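Local coordinates for capsid protein (Infectious hypodermal and hematopoietic necrosis virus, PDB 3N7X) that forms the icosahedral shell of a shrimp parvovirus, sixty copies of a calcium-associated beta-barrel protein assembling into one capsid, at residues 146-151 / 267-272. Sequence-based numbering, arbitrary orientation.
Sequences TPYLEI and RMSPIK
Glu-150 OE1 accepts the N-H of Arg-267 NE in a salt bridge of 2.9 Å, and the N-H...O angle of 172° makes it almost straight. The bond enters in the guanidinium plane, and the carboxylate is turned just 27° from that plane. Both side chains leave the same face of the sheet and lie side by side, the extended arginine chain carrying NE to OE1. The other carboxylate oxygen, Glu-150 OE2, accepts the hydroxyl of Ser-269 OG at 2.8 Å, approached from above the carboxylate plane, and is gripped again by Tyr-55 OH of the second subunit. That tyrosine also bonds Arg-267 NH2.

Backbone bonds fix the register of neighbouring antiparallel strands 149-153 and 264-268: Glu-150 N to Arg-267 O at 2.9 Å, and Arg-267 N to Glu-150 O, more bent, at 3.2 Å. Beyond the end of strand 264-268, Ser-269 N bonds Tyr-148 O at 2.9 Å, and a water joins Tyr-148 N to Ser-269 O.

Ser-269 CB sits 4.0 Å from the centroid of the Tyr-148 ring, a CH-pi contact over one face, while Pro-270 CG covers a face of the guanidinium. The bent Met-268 side chain crosses that of Leu-149 at about a right angle, Met-268 CE lying 3.3 Å from Leu-149 CD1.

The buried glutamate charge, shared among arginine, serine and a neighbour's calcium-binding tyrosine, thus places this polar cluster at a subunit interface.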
loop_
_atom_site.group_PDB
_atom_site.type_symbol
_atom_site.label_atom_id
_atom_site.label_comp_id
_atom_site.label_asym_id
_atom_site.label_seq_id
_atom_site.Cartn_x
_atom_site.Cartn_y
_atom_site.Cartn_z
ATOM N N THR A 146 3.966 10.869 94.787
ATOM C CA THR A 146 5.370 10.512 94.659
ATOM C C THR A 146 5.789 9.189 95.330
ATOM O O THR A 146 6.701 8.518 94.852
ATOM C CB THR A 146 6.266 11.643 95.182
ATOM O OG1 THR A 146 5.840 12.025 96.495
ATOM C CG2 THR A 146 6.185 12.841 94.261
ATOM N N PRO A 147 5.138 8.795 96.437
ATOM C CA PRO A 147 5.543 7.531 97.071
ATOM C C PRO A 147 5.308 6.335 96.148
ATOM O O PRO A 147 4.360 6.327 95.366
ATOM C CB PRO A 147 4.661 7.464 98.315
ATOM C CG PRO A 147 4.365 8.910 98.610
ATOM C CD PRO A 147 4.101 9.469 97.237
ATOM N N TYR A 148 6.163 5.323 96.241
ATOM C CA TYR A 148 6.007 4.153 95.392
ATOM C C TYR A 148 6.467 2.862 96.044
ATOM O O TYR A 148 7.217 2.870 97.023
ATOM C CB TYR A 148 6.749 4.358 94.063
ATOM C CG TYR A 148 8.242 4.562 94.192
ATOM C CD1 TYR A 148 9.122 3.479 94.209
ATOM C CD2 TYR A 148 8.775 5.846 94.299
ATOM C CE1 TYR A 148 10.503 3.673 94.326
ATOM C CE2 TYR A 148 10.147 6.051 94.418
ATOM C CZ TYR A 148 11.004 4.965 94.430
ATOM O OH TYR A 148 12.355 5.187 94.553
ATOM N N LEU A 149 5.999 1.751 95.484
ATOM C CA LEU A 149 6.322 0.419 95.972
ATOM C C LEU A 149 7.475 -0.164 95.156
ATOM O O LEU A 149 7.577 0.092 93.955
ATOM C CB LEU A 149 5.091 -0.478 95.825
ATOM C CG LEU A 149 5.154 -1.929 96.309
ATOM C CD1 LEU A 149 5.203 -1.966 97.830
ATOM C CD2 LEU A 149 3.931 -2.684 95.806
ATOM N N GLU A 150 8.342 -0.935 95.809
ATOM C CA GLU A 150 9.466 -1.569 95.121
ATOM C C GLU A 150 9.165 -3.061 94.982
ATOM O O GLU A 150 8.709 -3.698 95.932
ATOM C CB GLU A 150 10.769 -1.376 95.906
ATOM C CG GLU A 150 11.115 0.079 96.191
ATOM C CD GLU A 150 12.460 0.256 96.893
ATOM O OE1 GLU A 150 12.832 -0.608 97.719
ATOM O OE2 GLU A 150 13.136 1.276 96.631
ATOM N N ILE A 151 9.407 -3.608 93.793
ATOM C CA ILE A 151 9.158 -5.020 93.523
ATOM C C ILE A 151 10.448 -5.676 93.040
ATOM O O ILE A 151 11.080 -5.199 92.092
ATOM C CB ILE A 151 8.051 -5.175 92.460
ATOM C CG1 ILE A 151 6.777 -4.492 92.962
ATOM C CG2 ILE A 151 7.793 -6.647 92.169
ATOM C CD1 ILE A 151 5.680 -4.404 91.936
ATOM N N ARG A 267 8.198 -4.073 99.062
ATOM C CA ARG A 267 8.307 -3.187 100.213
ATOM C C ARG A 267 8.086 -1.774 99.708
ATOM O O ARG A 267 8.543 -1.420 98.620
ATOM C CB ARG A 267 9.687 -3.278 100.877
ATOM C CG ARG A 267 10.787 -2.496 100.181
ATOM C CD ARG A 267 12.058 -2.488 101.013
ATOM N NE ARG A 267 13.131 -1.747 100.359
ATOM C CZ ARG A 267 14.342 -1.565 100.877
ATOM N NH1 ARG A 267 14.644 -2.073 102.064
ATOM N NH2 ARG A 267 15.252 -0.873 100.205
ATOM N N MET A 268 7.359 -0.972 100.473
ATOM C CA MET A 268 7.148 0.408 100.078
ATOM C C MET A 268 8.563 0.979 100.135
ATOM O O MET A 268 9.332 0.635 101.034
ATOM C CB MET A 268 6.231 1.107 101.084
ATOM C CG MET A 268 5.829 2.525 100.704
ATOM S SD MET A 268 4.573 2.704 99.392
ATOM C CE MET A 268 4.361 1.065 98.875
ATOM N N SER A 269 8.928 1.816 99.171
ATOM C CA SER A 269 10.275 2.380 99.158
ATOM C C SER A 269 10.537 3.171 100.445
ATOM O O SER A 269 9.826 4.127 100.757
ATOM C CB SER A 269 10.455 3.273 97.929
ATOM O OG SER A 269 11.827 3.532 97.699
ATOM N N PRO A 270 11.560 2.770 101.216
ATOM C CA PRO A 270 11.919 3.431 102.477
ATOM C C PRO A 270 12.563 4.799 102.268
ATOM O O PRO A 270 13.730 4.893 101.895
ATOM C CB PRO A 270 12.869 2.431 103.121
ATOM C CG PRO A 270 13.581 1.858 101.933
ATOM C CD PRO A 270 12.457 1.631 100.944
ATOM N N ILE A 271 11.802 5.855 102.534
ATOM C CA ILE A 271 12.288 7.217 102.345
ATOM C C ILE A 271 12.991 7.857 103.545
ATOM O O ILE A 271 12.379 8.069 104.593
ATOM C CB ILE A 271 11.128 8.159 101.946
ATOM C CG1 ILE A 271 10.313 7.537 100.813
ATOM C CG2 ILE A 271 11.680 9.515 101.525
ATOM C CD1 ILE A 271 11.109 7.253 99.567
ATOM N N LYS A 272 14.273 8.166 103.377
ATOM C CA LYS A 272 15.063 8.832 104.411
ATOM C C LYS A 272 15.298 10.253 103.924
ATOM O O LYS A 272 15.486 10.475 102.730
ATOM C CB LYS A 272 16.429 8.172 104.598
ATOM C CG LYS A 272 16.439 6.965 105.495
ATOM C CD LYS A 272 17.867 6.561 105.819
ATOM C CE LYS A 272 17.894 5.280 106.638
ATOM N NZ LYS A 272 19.277 4.805 106.957
HETATM O O HOH W 1 7.643 4.943 98.949
#